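Local coordinates for protein homoserine kinase (PDB 3HUL) that probably catalyses the ATP-dependent phosphorylation of L-homoserine to O-phospho-L-homoserine, a late step of threonine biosynthesis, at residues A[87-101]-A[113-127]. Numbering follows the deposited sequence.
With SO4 (sulfate ion), chain C.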
ATOM      1  N   GLY A  87     -16.547  14.327  17.217  1.00 25.71           N
ATOM      2  CA  GLY A  87     -15.414  15.210  17.166  1.00 25.96           C
ATOM      3  C   GLY A  87     -15.789  16.668  16.964  1.00 27.35           C
ATOM      4  O   GLY A  87     -15.094  17.399  16.252  1.00 26.07           O
ATOM      5  N   SER A  88     -16.886  17.080  17.603  1.00 28.39           N
ATOM      6  CA  SER A  88     -17.319  18.470  17.630  1.00 30.46           C
ATOM      7  C   SER A  88     -16.316  19.307  18.399  1.00 30.82           C
ATOM      8  O   SER A  88     -15.818  20.343  17.927  1.00 30.99           O
ATOM      9  CB  SER A  88     -18.686  18.576  18.334  1.00 31.24           C
ATOM     10  OG  SER A  88     -19.210  19.887  18.185  1.00 34.98           O
ATOM     11  N   SER A  89     -16.020  18.853  19.607  1.00 31.18           N
ATOM     12  CA  SER A  89     -15.038  19.522  20.427  1.00 31.18           C
ATOM     13  C   SER A  89     -13.703  19.651  19.680  1.00 29.87           C
ATOM     14  O   SER A  89     -13.058  20.721  19.669  1.00 29.43           O
ATOM     15  CB  SER A  89     -14.879  18.752  21.728  1.00 31.45           C
ATOM     16  OG  SER A  89     -13.693  19.153  22.395  1.00 37.18           O
ATOM     17  N   SER A  90     -13.284  18.572  19.037  1.00 28.83           N
ATOM     18  CA  SER A  90     -11.954  18.572  18.430  1.00 28.03           C
ATOM     19  C   SER A  90     -11.933  19.444  17.174  1.00 26.67           C
ATOM     20  O   SER A  90     -10.917  20.047  16.862  1.00 26.09           O
ATOM     21  CB  SER A  90     -11.479  17.139  18.138  1.00 28.53           C
ATOM     22  OG  SER A  90     -11.454  16.866  16.728  1.00 31.32           O
ATOM     23  N   ALA A  91     -13.054  19.512  16.462  1.00 25.65           N
ATOM     24  CA  ALA A  91     -13.151  20.399  15.299  1.00 25.92           C
ATOM     25  C   ALA A  91     -13.018  21.887  15.697  1.00 26.41           C
ATOM     26  O   ALA A  91     -12.379  22.682  14.955  1.00 25.98           O
ATOM     27  CB  ALA A  91     -14.442  20.169  14.520  1.00 25.18           C
ATOM     28  N   ALA A  92     -13.575  22.239  16.867  1.00 25.38           N
ATOM     29  CA  ALA A  92     -13.510  23.613  17.370  1.00 26.22           C
ATOM     30  C   ALA A  92     -12.078  23.988  17.740  1.00 26.32           C
ATOM     31  O   ALA A  92     -11.609  25.082  17.386  1.00 27.78           O
ATOM     32  CB  ALA A  92     -14.523  23.850  18.557  1.00 25.80           C
ATOM     33  N   VAL A  93     -11.363  23.077  18.398  1.00 25.80           N
ATOM     34  CA  VAL A  93      -9.963  23.291  18.738  1.00 25.59           C
ATOM     35  C   VAL A  93      -9.107  23.487  17.464  1.00 26.07           C
ATOM     36  O   VAL A  93      -8.364  24.459  17.338  1.00 25.97           O
ATOM     37  CB  VAL A  93      -9.394  22.120  19.576  1.00 26.43           C
ATOM     38  CG1 VAL A  93      -7.863  22.215  19.650  1.00 25.87           C
ATOM     39  CG2 VAL A  93     -10.039  22.066  21.000  1.00 25.57           C
ATOM     40  N   VAL A  94      -9.248  22.576  16.511  1.00 25.25           N
ATOM     41  CA  VAL A  94      -8.573  22.721  15.216  1.00 24.99           C
ATOM     42  C   VAL A  94      -8.940  24.043  14.516  1.00 24.68           C
ATOM     43  O   VAL A  94      -8.084  24.699  13.965  1.00 25.02           O
ATOM     44  CB  VAL A  94      -8.857  21.489  14.311  1.00 25.23           C
ATOM     45  CG1 VAL A  94      -8.345  21.715  12.855  1.00 24.10           C
ATOM     46  CG2 VAL A  94      -8.271  20.243  14.956  1.00 23.42           C
ATOM     47  N   ALA A  95     -10.204  24.422  14.550  1.00 25.08           N
ATOM     48  CA  ALA A  95     -10.640  25.692  13.967  1.00 26.28           C
ATOM     49  C   ALA A  95      -9.968  26.919  14.621  1.00 27.06           C
ATOM     50  O   ALA A  95      -9.598  27.872  13.923  1.00 28.16           O
ATOM     51  CB  ALA A  95     -12.145  25.805  14.039  1.00 25.35           C
ATOM     52  N   GLY A  96      -9.792  26.876  15.944  1.00 27.31           N
ATOM     53  CA  GLY A  96      -9.104  27.933  16.670  1.00 28.13           C
ATOM     54  C   GLY A  96      -7.645  28.007  16.315  1.00 28.75           C
ATOM     55  O   GLY A  96      -7.071  29.090  16.203  1.00 29.02           O
ATOM     56  N   ILE A  97      -7.032  26.847  16.133  1.00 29.20           N
ATOM     57  CA  ILE A  97      -5.662  26.800  15.662  1.00 29.69           C
ATOM     58  C   ILE A  97      -5.535  27.452  14.274  1.00 30.34           C
ATOM     59  O   ILE A  97      -4.609  28.235  14.030  1.00 30.02           O
ATOM     60  CB  ILE A  97      -5.154  25.373  15.660  1.00 29.91           C
ATOM     61  CG1 ILE A  97      -5.038  24.875  17.108  1.00 30.01           C
ATOM     62  CG2 ILE A  97      -3.807  25.258  14.955  1.00 29.25           C
ATOM     63  CD1 ILE A  97      -4.901  23.332  17.219  1.00 30.04           C
ATOM     64  N   GLU A  98      -6.476  27.150  13.381  1.00 30.79           N
ATOM     65  CA  GLU A  98      -6.428  27.691  12.013  1.00 31.40           C
ATOM     66  C   GLU A  98      -6.662  29.201  12.040  1.00 31.69           C
ATOM     67  O   GLU A  98      -6.027  29.949  11.295  1.00 31.05           O
ATOM     68  CB  GLU A  98      -7.483  27.026  11.135  1.00 30.93           C
ATOM     69  CG  GLU A  98      -7.207  25.554  10.876  1.00 32.71           C
ATOM     70  CD  GLU A  98      -6.215  25.342   9.755  1.00 33.85           C
ATOM     71  OE1 GLU A  98      -5.172  26.021   9.695  1.00 34.42           O
ATOM     72  OE2 GLU A  98      -6.488  24.482   8.907  1.00 40.13           O
ATOM     73  N   LEU A  99      -7.582  29.640  12.900  1.00 32.19           N
ATOM     74  CA  LEU A  99      -7.810  31.077  13.096  1.00 33.17           C
ATOM     75  C   LEU A  99      -6.518  31.820  13.489  1.00 33.22           C
ATOM     76  O   LEU A  99      -6.121  32.775  12.824  1.00 33.57           O
ATOM     77  CB  LEU A  99      -8.920  31.309  14.121  1.00 33.11           C
ATOM     78  CG  LEU A  99      -9.474  32.719  14.293  1.00 34.02           C
ATOM     79  CD1 LEU A  99     -10.314  33.141  13.099  1.00 32.34           C
ATOM     80  CD2 LEU A  99     -10.306  32.757  15.575  1.00 33.71           C
ATOM     81  N   ALA A 100      -5.848  31.345  14.531  1.00 33.20           N
ATOM     82  CA  ALA A 100      -4.657  31.998  15.032  1.00 33.42           C
ATOM     83  C   ALA A 100      -3.542  31.950  14.001  1.00 34.08           C
ATOM     84  O   ALA A 100      -2.800  32.938  13.797  1.00 33.82           O
ATOM     85  CB  ALA A 100      -4.196  31.336  16.323  1.00 33.12           C
ATOM     86  N   ASN A 101      -3.389  30.772  13.394  1.00 33.48           N
ATOM     87  CA  ASN A 101      -2.368  30.563  12.406  1.00 32.93           C
ATOM     88  C   ASN A 101      -2.559  31.520  11.244  1.00 33.67           C
ATOM     89  O   ASN A 101      -1.584  32.037  10.693  1.00 32.65           O
ATOM     90  CB  ASN A 101      -2.384  29.121  11.889  1.00 32.93           C
ATOM     91  CG  ASN A 101      -1.319  28.882  10.839  1.00 29.92           C
ATOM     92  OD1 ASN A 101      -0.125  28.925  11.125  1.00 25.84           O
ATOM     93  ND2 ASN A 101      -1.753  28.659   9.606  1.00 28.08           N
ATOM     94  N   LYS A 113       0.395  21.730  13.804  1.00 30.39           N
ATOM     95  CA  LYS A 113      -1.021  21.869  14.120  1.00 29.49           C
ATOM     96  C   LYS A 113      -1.584  20.638  14.827  1.00 28.28           C
ATOM     97  O   LYS A 113      -2.407  20.775  15.740  1.00 27.16           O
ATOM     98  CB  LYS A 113      -1.833  22.152  12.870  1.00 28.72           C
ATOM     99  CG  LYS A 113      -1.579  23.511  12.240  1.00 32.37           C
ATOM    100  CD  LYS A 113      -2.372  23.646  10.928  1.00 32.71           C
ATOM    101  CE  LYS A 113      -1.822  24.791  10.082  1.00 35.54           C
ATOM    102  NZ  LYS A 113      -2.588  24.918   8.806  1.00 37.19           N
ATOM    103  N   VAL A 114      -1.160  19.451  14.371  1.00 27.81           N
ATOM    104  CA  VAL A 114      -1.582  18.195  14.980  1.00 27.60           C
ATOM    105  C   VAL A 114      -0.976  18.142  16.357  1.00 27.83           C
ATOM    106  O   VAL A 114      -1.698  17.893  17.334  1.00 27.04           O
ATOM    107  CB  VAL A 114      -1.192  16.901  14.157  1.00 27.40           C
ATOM    108  CG1 VAL A 114      -1.462  15.642  14.971  1.00 25.71           C
ATOM    109  CG2 VAL A 114      -1.961  16.834  12.841  1.00 27.60           C
ATOM    110  N   ARG A 115       0.342  18.377  16.442  1.00 28.40           N
ATOM    111  CA  ARG A 115       0.998  18.332  17.748  1.00 28.96           C
ATOM    112  C   ARG A 115       0.256  19.209  18.742  1.00 28.63           C
ATOM    113  O   ARG A 115       0.028  18.796  19.888  1.00 28.93           O
ATOM    114  CB  ARG A 115       2.484  18.740  17.712  1.00 29.61           C
ATOM    115  CG  ARG A 115       3.073  18.721  19.145  1.00 31.90           C
ATOM    116  CD  ARG A 115       4.249  19.654  19.423  1.00 37.60           C
ATOM    117  NE  ARG A 115       4.130  21.053  18.989  1.00 39.44           N
ATOM    118  CZ  ARG A 115       3.729  22.078  19.750  1.00 40.21           C
ATOM    119  NH1 ARG A 115       3.325  21.905  21.007  1.00 40.65           N
ATOM    120  NH2 ARG A 115       3.723  23.295  19.239  1.00 41.13           N
ATOM    121  N   ILE A 116      -0.136  20.401  18.291  1.00 28.02           N
ATOM    122  CA  ILE A 116      -0.721  21.419  19.172  1.00 27.86           C
ATOM    123  C   ILE A 116      -2.125  21.026  19.591  1.00 27.58           C
ATOM    124  O   ILE A 116      -2.496  21.150  20.763  1.00 27.28           O
ATOM    125  CB  ILE A 116      -0.741  22.820  18.495  1.00 27.63           C
ATOM    126  CG1 ILE A 116       0.691  23.387  18.385  1.00 28.84           C
ATOM    127  CG2 ILE A 116      -1.694  23.777  19.224  1.00 26.29           C
ATOM    128  CD1 ILE A 116       0.843  24.543  17.397  1.00 28.67           C
ATOM    129  N   ALA A 117      -2.901  20.540  18.628  1.00 27.37           N
ATOM    130  CA  ALA A 117      -4.273  20.116  18.910  1.00 27.74           C
ATOM    131  C   ALA A 117      -4.317  18.903  19.838  1.00 27.54           C
ATOM    132  O   ALA A 117      -5.208  18.797  20.692  1.00 27.80           O
ATOM    133  CB  ALA A 117      -5.043  19.844  17.601  1.00 27.14           C
ATOM    134  N   ALA A 118      -3.352  18.007  19.680  1.00 27.82           N
ATOM    135  CA  ALA A 118      -3.310  16.772  20.479  1.00 29.36           C
ATOM    136  C   ALA A 118      -2.920  17.075  21.936  1.00 29.65           C
ATOM    137  O   ALA A 118      -3.497  16.518  22.874  1.00 29.45           O
ATOM    138  CB  ALA A 118      -2.334  15.752  19.847  1.00 29.48           C
ATOM    139  N   GLU A 119      -1.962  17.987  22.103  1.00 30.39           N
ATOM    140  CA  GLU A 119      -1.571  18.506  23.424  1.00 31.20           C
ATOM    141  C   GLU A 119      -2.770  19.135  24.146  1.00 30.78           C
ATOM    142  O   GLU A 119      -2.963  18.915  25.339  1.00 30.37           O
ATOM    143  CB  GLU A 119      -0.435  19.509  23.240  1.00 31.46           C
ATOM    144  CG  GLU A 119       0.285  19.968  24.495  1.00 36.48           C
ATOM    145  CD  GLU A 119       1.503  20.856  24.158  1.00 41.39           C
ATOM    146  OE1 GLU A 119       2.377  20.427  23.346  1.00 41.75           O
ATOM    147  OE2 GLU A 119       1.579  21.986  24.702  1.00 42.36           O
ATOM    148  N   ILE A 120      -3.583  19.901  23.420  1.00 30.97           N
ATOM    149  CA  ILE A 120      -4.791  20.494  24.002  1.00 31.39           C
ATOM    150  C   ILE A 120      -5.813  19.434  24.381  1.00 31.99           C
ATOM    151  O   ILE A 120      -6.385  19.476  25.481  1.00 32.02           O
ATOM    152  CB  ILE A 120      -5.473  21.512  23.058  1.00 31.27           C
ATOM    153  CG1 ILE A 120      -4.576  22.745  22.862  1.00 31.65           C
ATOM    154  CG2 ILE A 120      -6.833  21.919  23.612  1.00 30.64           C
ATOM    155  CD1 ILE A 120      -5.119  23.732  21.817  1.00 30.30           C
ATOM    156  N   GLU A 121      -6.063  18.491  23.469  1.00 32.22           N
ATOM    157  CA  GLU A 121      -7.117  17.508  23.713  1.00 32.64           C
ATOM    158  C   GLU A 121      -6.709  16.333  24.605  1.00 33.22           C
ATOM    159  O   GLU A 121      -7.577  15.694  25.214  1.00 33.81           O
ATOM    160  CB  GLU A 121      -7.704  17.007  22.399  1.00 33.16           C
ATOM    161  CG  GLU A 121      -8.455  18.092  21.605  1.00 34.02           C
ATOM    162  CD  GLU A 121      -9.884  18.308  22.083  1.00 37.31           C
ATOM    163  OE1 GLU A 121     -10.791  17.858  21.378  1.00 39.58           O
ATOM    164  OE2 GLU A 121     -10.113  18.937  23.150  1.00 39.72           O
ATOM    165  N   GLY A 122      -5.405  16.055  24.683  1.00 32.62           N
ATOM    166  CA  GLY A 122      -4.897  14.952  25.480  1.00 32.41           C
ATOM    167  C   GLY A 122      -4.806  13.633  24.718  1.00 32.37           C
ATOM    168  O   GLY A 122      -4.311  12.639  25.257  1.00 31.46           O
ATOM    169  N   HIS A 123      -5.287  13.629  23.468  1.00 32.14           N
ATOM    170  CA  HIS A 123      -5.199  12.458  22.567  1.00 31.81           C
ATOM    171  C   HIS A 123      -5.236  12.890  21.088  1.00 30.61           C
ATOM    172  O   HIS A 123      -5.808  13.926  20.756  1.00 30.17           O
ATOM    173  CB  HIS A 123      -6.310  11.440  22.870  1.00 32.24           C
ATOM    174  CG  HIS A 123      -7.693  12.008  22.797  1.00 34.55           C
ATOM    175  ND1 HIS A 123      -8.591  11.660  21.804  1.00 38.89           N
ATOM    176  CD2 HIS A 123      -8.349  12.870  23.610  1.00 35.28           C
ATOM    177  CE1 HIS A 123      -9.729  12.306  21.993  1.00 38.83           C
ATOM    178  NE2 HIS A 123      -9.607  13.051  23.081  1.00 37.32           N
ATOM    179  N   PRO A 124      -4.636  12.083  20.198  1.00 29.62           N
ATOM    180  CA  PRO A 124      -4.461  12.554  18.844  1.00 28.99           C
ATOM    181  C   PRO A 124      -5.546  12.112  17.850  1.00 28.42           C
ATOM    182  O   PRO A 124      -5.537  12.584  16.719  1.00 28.98           O
ATOM    183  CB  PRO A 124      -3.107  11.951  18.458  1.00 28.92           C
ATOM    184  CG  PRO A 124      -2.966  10.711  19.290  1.00 28.41           C
ATOM    185  CD  PRO A 124      -3.994  10.767  20.397  1.00 29.35           C
ATOM    186  N   ASP A 125      -6.478  11.252  18.263  1.00 27.58           N
ATOM    187  CA  ASP A 125      -7.262  10.477  17.290  1.00 26.82           C
ATOM    188  C   ASP A 125      -8.530  11.124  16.726  1.00 26.71           C
ATOM    189  O   ASP A 125      -9.092  10.621  15.748  1.00 27.02           O
ATOM    190  CB  ASP A 125      -7.463   9.015  17.731  1.00 26.92           C
ATOM    191  CG  ASP A 125      -8.067   8.871  19.140  1.00 27.93           C
ATOM    192  OD1 ASP A 125      -7.777   9.684  20.049  1.00 27.31           O
ATOM    193  OD2 ASP A 125      -8.825   7.897  19.342  1.00 30.67           O
ATOM    194  N   ASN A 126      -8.982  12.231  17.321  1.00 25.69           N
ATOM    195  CA  ASN A 126      -9.886  13.130  16.605  1.00 25.37           C
ATOM    196  C   ASN A 126      -9.106  14.159  15.804  1.00 25.03           C
ATOM    197  O   ASN A 126      -9.368  14.313  14.609  1.00 24.64           O
ATOM    198  CB  ASN A 126     -10.889  13.836  17.516  1.00 24.85           C
ATOM    199  CG  ASN A 126     -11.871  12.873  18.158  1.00 27.10           C
ATOM    200  OD1 ASN A 126     -11.683  12.497  19.312  1.00 28.77           O
ATOM    201  ND2 ASN A 126     -12.919  12.462  17.412  1.00 23.91           N
ATOM    202  N   VAL A 127      -8.156  14.843  16.462  1.00 24.75           N
ATOM    203  CA  VAL A 127      -7.484  16.012  15.884  1.00 24.35           C
ATOM    204  C   VAL A 127      -6.567  15.745  14.685  1.00 23.93           C
ATOM    205  O   VAL A 127      -6.493  16.561  13.771  1.00 24.07           O
ATOM    206  CB  VAL A 127      -6.747  16.902  16.962  1.00 25.11           C
ATOM    207  CG1 VAL A 127      -7.758  17.513  17.956  1.00 25.38           C
ATOM    208  CG2 VAL A 127      -5.625  16.148  17.684  1.00 21.80           C
TER
HETATM  209  S   SO4 C 297     -17.358  14.952  20.779  1.00 36.47           S
HETATM  210  O1  SO4 C 297     -16.454  13.986  20.127  1.00 38.37           O
HETATM  211  O2  SO4 C 297     -18.258  14.146  21.591  1.00 37.08           O
HETATM  212  O3  SO4 C 297     -16.635  15.895  21.645  1.00 37.18           O
HETATM  213  O4  SO4 C 297     -18.081  15.718  19.792  1.00 34.81           O
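Glu-121, the last residue of helix 113-121, turns its carboxylate onto the first turn of helix 88-101, whose N-terminus also holds a sulfate ion. Its OE1 lies 3.2 Å from Ser-90 CA and accepts a weak hydrogen bond from Ser-89 OG, while OE2 rests against Val-93 CG2. A bend at chi2 (-82°) folds the acid back onto the start of helix 88-101. Alongside, Ser-90 OG packs on Asn-126 CB at 3.2 Å, and the Asn-126 amide lies with ND2 beside Gly-87 CA and is hydrogen-bonded through ND2 to Thr-10 OG1 of strand 3-12.

Midway, the helices, running at 133° to each other with axes 9.9 Å apart, meet through small and branched residues. Ile-97 drives CD1 onto Ala-117 CB, 3.5 Å away, and against Ile-116 CG2; Val-93 and Ile-120 lie alongside each other, pointing opposite ways, with CG1 of the valine on CD1 of the isoleucine. At the far end Lys-113, extended beyond CG, crosses Ile-97 and brings NZ to Glu-98 OE1 at 2.9 Å. In this salt bridge NZ meets OE1 on its syn side, 31° out of the carboxylate plane, and a bend at Glu-98 chi2 presents the acid to the lysine.

Gly-87 N and Ser-88 N each donate to the sulfate, at 2.9 Å to O1 and 2.8 Å to O4, and Gly-85 N adds a third bond. The ion, probably from the crystallisation liquor, sits where a nucleotide phosphate might bind: at a helix N-terminus within the glycine- and serine-rich, predicted ATP-binding segment, consistent with the phosphate-binding loop of GHMP kinases.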